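Csc2 (Thermofilum pendens, PDB 4TXD) probably binds CRISPR RNA as the Cas7-family backbone subunit of a type I-D interference complex. Local coordinates at residues V280-T293 with L314-N328. Sequence-based numbering, arbitrary orientation.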
loop_
_atom_site.group_PDB
_atom_site.type_symbol
_atom_site.label_atom_id
_atom_site.label_comp_id
_atom_site.label_asym_id
_atom_site.label_seq_id
_atom_site.Cartn_x
_atom_site.Cartn_y
_atom_site.Cartn_z
ATOM N N VAL A 280 -9.339 4.346 7.750
ATOM C CA VAL A 280 -8.173 3.559 8.092
ATOM C C VAL A 280 -7.404 4.268 9.172
ATOM O O VAL A 280 -7.228 5.485 9.108
ATOM C CB VAL A 280 -7.248 3.335 6.860
ATOM C CG1 VAL A 280 -6.004 2.550 7.259
ATOM C CG2 VAL A 280 -8.016 2.628 5.722
ATOM N N GLU A 281 -6.951 3.527 10.171
ATOM C CA GLU A 281 -6.104 4.096 11.216
ATOM C C GLU A 281 -4.834 3.287 11.393
ATOM O O GLU A 281 -4.894 2.074 11.589
ATOM C CB GLU A 281 -6.837 4.144 12.552
ATOM C CG GLU A 281 -8.197 4.772 12.513
ATOM C CD GLU A 281 -8.965 4.452 13.774
ATOM O OE1 GLU A 281 -9.751 3.477 13.765
ATOM O OE2 GLU A 281 -8.753 5.162 14.779
ATOM N N ILE A 282 -3.684 3.959 11.341
ATOM C CA ILE A 282 -2.415 3.300 11.659
ATOM C C ILE A 282 -2.302 3.217 13.181
ATOM O O ILE A 282 -2.476 4.227 13.869
ATOM C CB ILE A 282 -1.186 4.067 11.090
ATOM C CG1 ILE A 282 -1.413 4.471 9.629
ATOM C CG2 ILE A 282 0.097 3.259 11.291
ATOM C CD1 ILE A 282 -1.489 3.298 8.666
ATOM N N LEU A 283 -2.008 2.047 13.706
ATOM C CA LEU A 283 -1.868 1.873 15.127
ATOM C C LEU A 283 -0.438 1.786 15.623
ATOM O O LEU A 283 -0.153 2.143 16.727
ATOM C CB LEU A 283 -2.615 0.653 15.606
ATOM C CG LEU A 283 -4.112 0.659 15.376
ATOM C CD1 LEU A 283 -4.718 -0.538 16.037
ATOM C CD2 LEU A 283 -4.740 1.916 15.889
ATOM N N GLY A 284 0.450 1.279 14.805
ATOM C CA GLY A 284 1.802 1.066 15.289
ATOM C C GLY A 284 2.766 0.524 14.263
ATOM O O GLY A 284 2.359 -0.105 13.278
ATOM N N VAL A 285 4.050 0.778 14.494
ATOM C CA VAL A 285 5.110 0.237 13.645
ATOM C C VAL A 285 6.190 -0.443 14.482
ATOM O O VAL A 285 6.345 -0.163 15.666
ATOM C CB VAL A 285 5.773 1.330 12.775
ATOM C CG1 VAL A 285 4.756 1.973 11.853
ATOM C CG2 VAL A 285 6.444 2.384 13.663
ATOM N N LYS A 286 6.930 -1.350 13.859
ATOM C CA LYS A 286 8.056 -1.998 14.510
ATOM C C LYS A 286 9.085 -2.436 13.475
ATOM O O LYS A 286 8.747 -3.100 12.495
ATOM C CB LYS A 286 7.601 -3.205 15.329
ATOM C CG LYS A 286 8.702 -3.769 16.208
ATOM C CD LYS A 286 8.304 -5.068 16.874
ATOM C CE LYS A 286 9.439 -5.592 17.741
ATOM N NZ LYS A 286 9.051 -6.819 18.482
ATOM N N ALA A 287 10.341 -2.065 13.699
ATOM C CA ALA A 287 11.431 -2.502 12.835
ATOM C C ALA A 287 12.055 -3.783 13.384
ATOM O O ALA A 287 12.155 -3.964 14.597
ATOM C CB ALA A 287 12.488 -1.395 12.699
ATOM N N GLY A 288 12.468 -4.679 12.501
ATOM C CA GLY A 288 13.078 -5.919 12.940
ATOM C C GLY A 288 13.570 -6.785 11.804
ATOM O O GLY A 288 13.208 -6.578 10.644
ATOM N N LYS A 289 14.411 -7.755 12.141
ATOM C CA LYS A 289 14.889 -8.712 11.166
ATOM C C LYS A 289 13.764 -9.660 10.804
ATOM O O LYS A 289 13.583 -10.002 9.636
ATOM C CB LYS A 289 16.091 -9.488 11.704
ATOM C CG LYS A 289 16.606 -10.548 10.750
ATOM C CD LYS A 289 17.861 -11.223 11.284
ATOM C CE LYS A 289 18.348 -12.304 10.332
ATOM N NZ LYS A 289 19.578 -12.975 10.837
ATOM N N TYR A 290 13.005 -10.073 11.813
ATOM C CA TYR A 290 11.861 -10.953 11.599
ATOM C C TYR A 290 10.562 -10.316 12.090
ATOM O O TYR A 290 10.564 -9.501 13.014
ATOM C CB TYR A 290 12.074 -12.293 12.299
ATOM C CG TYR A 290 13.309 -13.046 11.842
ATOM C CD1 TYR A 290 13.356 -13.654 10.593
ATOM C CD2 TYR A 290 14.423 -13.158 12.667
ATOM C CE1 TYR A 290 14.480 -14.348 10.174
ATOM C CE2 TYR A 290 15.553 -13.850 12.256
ATOM C CZ TYR A 290 15.573 -14.444 11.010
ATOM O OH TYR A 290 16.692 -15.132 10.598
ATOM N N ALA A 291 9.457 -10.692 11.459
ATOM C CA ALA A 291 8.145 -10.176 11.832
ATOM C C ALA A 291 7.762 -10.665 13.222
ATOM O O ALA A 291 8.125 -11.767 13.619
ATOM C CB ALA A 291 7.102 -10.601 10.812
ATOM N N SER A 292 7.024 -9.850 13.961
ATOM C CA SER A 292 6.648 -10.226 15.311
ATOM C C SER A 292 5.198 -10.710 15.390
ATOM O O SER A 292 4.803 -11.322 16.381
ATOM C CB SER A 292 6.873 -9.051 16.260
ATOM O OG SER A 292 6.113 -7.926 15.856
ATOM N N THR A 293 4.411 -10.463 14.346
ATOM C CA THR A 293 2.992 -10.842 14.384
ATOM C C THR A 293 2.408 -10.969 12.972
ATOM O O THR A 293 3.132 -10.814 11.991
ATOM C CB THR A 293 2.169 -9.830 15.224
ATOM O OG1 THR A 293 0.842 -10.337 15.420
ATOM C CG2 THR A 293 2.108 -8.451 14.572
ATOM N N LEU A 314 -5.874 -4.299 20.862
ATOM C CA LEU A 314 -4.776 -4.250 19.929
ATOM C C LEU A 314 -3.663 -3.310 20.384
ATOM O O LEU A 314 -2.533 -3.642 20.328
ATOM C CB LEU A 314 -5.301 -3.823 18.577
ATOM C CG LEU A 314 -4.730 -4.485 17.351
ATOM C CD1 LEU A 314 -4.387 -5.931 17.556
ATOM C CD2 LEU A 314 -5.663 -4.310 16.178
ATOM N N LYS A 315 -4.029 -2.127 20.822
ATOM C CA LYS A 315 -3.068 -1.191 21.336
ATOM C C LYS A 315 -2.264 -1.787 22.463
ATOM O O LYS A 315 -1.093 -1.589 22.519
ATOM C CB LYS A 315 -3.734 0.089 21.762
ATOM C CG LYS A 315 -4.212 0.906 20.593
ATOM C CD LYS A 315 -4.532 2.309 21.009
ATOM C CE LYS A 315 -5.251 3.051 19.917
ATOM N NZ LYS A 315 -5.716 4.408 20.269
ATOM N N GLU A 316 -2.897 -2.544 23.344
ATOM C CA GLU A 316 -2.168 -3.205 24.401
ATOM C C GLU A 316 -1.258 -4.291 23.858
ATOM O O GLU A 316 -0.140 -4.417 24.265
ATOM C CB GLU A 316 -3.098 -3.820 25.430
ATOM C CG GLU A 316 -4.184 -2.915 25.943
ATOM C CD GLU A 316 -5.017 -3.568 27.023
ATOM O OE1 GLU A 316 -5.048 -4.801 27.111
ATOM O OE2 GLU A 316 -5.628 -2.852 27.792
ATOM N N ARG A 317 -1.763 -5.085 22.941
ATOM C CA ARG A 317 -0.984 -6.157 22.376
ATOM C C ARG A 317 0.232 -5.636 21.627
ATOM O O ARG A 317 1.291 -6.198 21.705
ATOM C CB ARG A 317 -1.836 -7.012 21.462
ATOM C CG ARG A 317 -1.106 -8.134 20.798
ATOM C CD ARG A 317 -0.846 -9.274 21.740
ATOM N NE ARG A 317 -0.250 -10.384 21.059
ATOM C CZ ARG A 317 0.825 -11.042 21.467
ATOM N NH1 ARG A 317 1.454 -10.713 22.584
ATOM N NH2 ARG A 317 1.284 -12.038 20.738
ATOM N N LEU A 318 0.056 -4.547 20.917
ATOM C CA LEU A 318 1.135 -3.996 20.150
ATOM C C LEU A 318 2.222 -3.482 21.088
ATOM O O LEU A 318 3.369 -3.630 20.824
ATOM C CB LEU A 318 0.644 -2.912 19.214
ATOM C CG LEU A 318 -0.231 -3.426 18.065
ATOM C CD1 LEU A 318 -0.651 -2.324 17.154
ATOM C CD2 LEU A 318 0.442 -4.514 17.282
ATOM N N GLU A 319 1.815 -2.898 22.191
ATOM C CA GLU A 319 2.782 -2.430 23.176
ATOM C C GLU A 319 3.598 -3.594 23.716
ATOM O O GLU A 319 4.830 -3.533 23.749
ATOM C CB GLU A 319 2.095 -1.695 24.323
ATOM C CG GLU A 319 3.079 -1.099 25.324
ATOM C CD GLU A 319 2.387 -0.444 26.500
ATOM O OE1 GLU A 319 2.515 -0.970 27.627
ATOM O OE2 GLU A 319 1.717 0.594 26.299
ATOM N N LYS A 320 2.919 -4.664 24.115
ATOM C CA LYS A 320 3.620 -5.849 24.592
ATOM C C LYS A 320 4.554 -6.438 23.533
ATOM O O LYS A 320 5.563 -7.063 23.871
ATOM C CB LYS A 320 2.628 -6.919 25.053
ATOM C CG LYS A 320 1.723 -6.483 26.188
ATOM C CD LYS A 320 1.128 -7.689 26.903
ATOM C CE LYS A 320 -0.080 -7.310 27.749
ATOM N NZ LYS A 320 -1.275 -7.004 26.907
ATOM N N LEU A 321 4.223 -6.242 22.260
ATOM C CA LEU A 321 5.022 -6.793 21.166
ATOM C C LEU A 321 6.222 -5.909 20.826
ATOM O O LEU A 321 7.074 -6.295 20.027
ATOM C CB LEU A 321 4.155 -6.996 19.917
ATOM C CG LEU A 321 3.313 -8.274 19.891
ATOM C CD1 LEU A 321 2.449 -8.328 18.636
ATOM C CD2 LEU A 321 4.207 -9.488 19.982
ATOM N N GLY A 322 6.276 -4.723 21.423
ATOM C CA GLY A 322 7.402 -3.831 21.230
ATOM C C GLY A 322 7.217 -2.867 20.077
ATOM O O GLY A 322 8.192 -2.328 19.557
ATOM N N PHE A 323 5.964 -2.661 19.676
ATOM C CA PHE A 323 5.614 -1.696 18.636
ATOM C C PHE A 323 5.647 -0.264 19.151
ATOM O O PHE A 323 5.290 0.003 20.296
ATOM C CB PHE A 323 4.213 -1.983 18.077
ATOM C CG PHE A 323 4.179 -3.020 16.990
ATOM C CD1 PHE A 323 4.412 -4.362 17.272
ATOM C CD2 PHE A 323 3.866 -2.651 15.686
ATOM C CE1 PHE A 323 4.371 -5.324 16.265
ATOM C CE2 PHE A 323 3.819 -3.595 14.673
ATOM C CZ PHE A 323 4.076 -4.938 14.958
ATOM N N THR A 324 6.057 0.658 18.288
ATOM C CA THR A 324 5.956 2.076 18.569
ATOM C C THR A 324 4.600 2.572 18.124
ATOM O O THR A 324 4.261 2.457 16.946
ATOM C CB THR A 324 7.041 2.880 17.845
ATOM O OG1 THR A 324 8.327 2.390 18.233
ATOM C CG2 THR A 324 6.912 4.358 18.160
ATOM N N PRO A 325 3.816 3.122 19.063
ATOM C CA PRO A 325 2.473 3.593 18.727
ATOM C C PRO A 325 2.543 4.671 17.678
ATOM O O PRO A 325 3.531 5.398 17.622
ATOM C CB PRO A 325 1.936 4.145 20.057
ATOM C CG PRO A 325 3.150 4.388 20.884
ATOM C CD PRO A 325 4.138 3.341 20.484
ATOM N N VAL A 326 1.522 4.751 16.836
ATOM C CA VAL A 326 1.424 5.844 15.886
ATOM C C VAL A 326 0.150 6.624 16.139
ATOM O O VAL A 326 -0.930 6.044 16.269
ATOM C CB VAL A 326 1.440 5.341 14.436
ATOM C CG1 VAL A 326 1.099 6.481 13.474
ATOM C CG2 VAL A 326 2.789 4.708 14.105
ATOM N N ASP A 327 0.292 7.942 16.227
ATOM C CA ASP A 327 -0.840 8.841 16.352
ATOM C C ASP A 327 -1.361 9.177 14.964
ATOM O O ASP A 327 -0.836 10.066 14.292
ATOM C CB ASP A 327 -0.434 10.114 17.098
ATOM C CG ASP A 327 -1.623 10.968 17.498
ATOM O OD1 ASP A 327 -1.585 11.528 18.615
ATOM O OD2 ASP A 327 -2.587 11.094 16.706
ATOM N N ASN A 328 -2.404 8.467 14.546
ATOM C CA ASN A 328 -2.930 8.596 13.196
ATOM C C ASN A 328 -3.300 10.031 12.861
ATOM O O ASN A 328 -3.117 10.473 11.734
ATOM C CB ASN A 328 -4.145 7.685 13.004
ATOM C CG ASN A 328 -4.510 7.501 11.547
ATOM O OD1 ASN A 328 -3.928 6.663 10.854
ATOM N ND2 ASN A 328 -5.473 8.287 11.068
HETATM O O HOH W 1 -7.062 8.169 8.798
HETATM O O HOH W 2 -3.640 5.763 15.883
HETATM O O HOH W 3 0.625 -11.669 17.754
#
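Val285 and Thr324 form an antiparallel hydrogen-bonded pair that adds the short strand 324-325 to the edge of the central antiparallel sheet of this RRM-type Cas7 fold, beside strand 277-288. Both amides are used: Val285 N gives to Thr324 O at 3.0 Å, and Thr324 N gives to Val285 O at 2.8 Å. A third backbone bond, Val326 N to Leu283 O, is fairly straight at its hydrogen although the donor stands well above the carbonyl plane. Here the inner strand carries a classic beta bulge, Leu283 and Gly284 both facing Val56 of strand 52-61. Beyond the end of strand 324-325, a side chain takes over from the backbone: with CG anti to the backbone N (chi1 -165°), Asn328 directs OD1 to Ile282 N at 2.8 Å. Its ND2 reaches Val280 O through one water. A second water donates to Ile282 O and Val326 O, two acceptors that would otherwise simply face each other, and accepts from Asn328 N.

At the other end, helix 307-321 closes in a Schellman motif: Gly322 has positive phi, its N bonds to Glu319 O, and Phe323 N bonds to Leu318 O. The Phe323 ring is sandwiched, Lys286 CB lying over the centre of one face, 3.6 Å from the centroid and 4° off the normal (CH-pi), with Leu318 CD2 over the opposite face. Ser292 OG lies near the ring edge, 3.2 Å from Phe323 CE1, while its hydrogen bond goes to Glu54. Replacing Phe323 by an alanine would probably open a gap between Lys286 and Leu318 and leave the lysine chain less fixed. Extended beyond CG, that chain brings Lys286 NZ to the carbonyl Leu321 O at 2.6 Å, with a C=O...N angle of 172°.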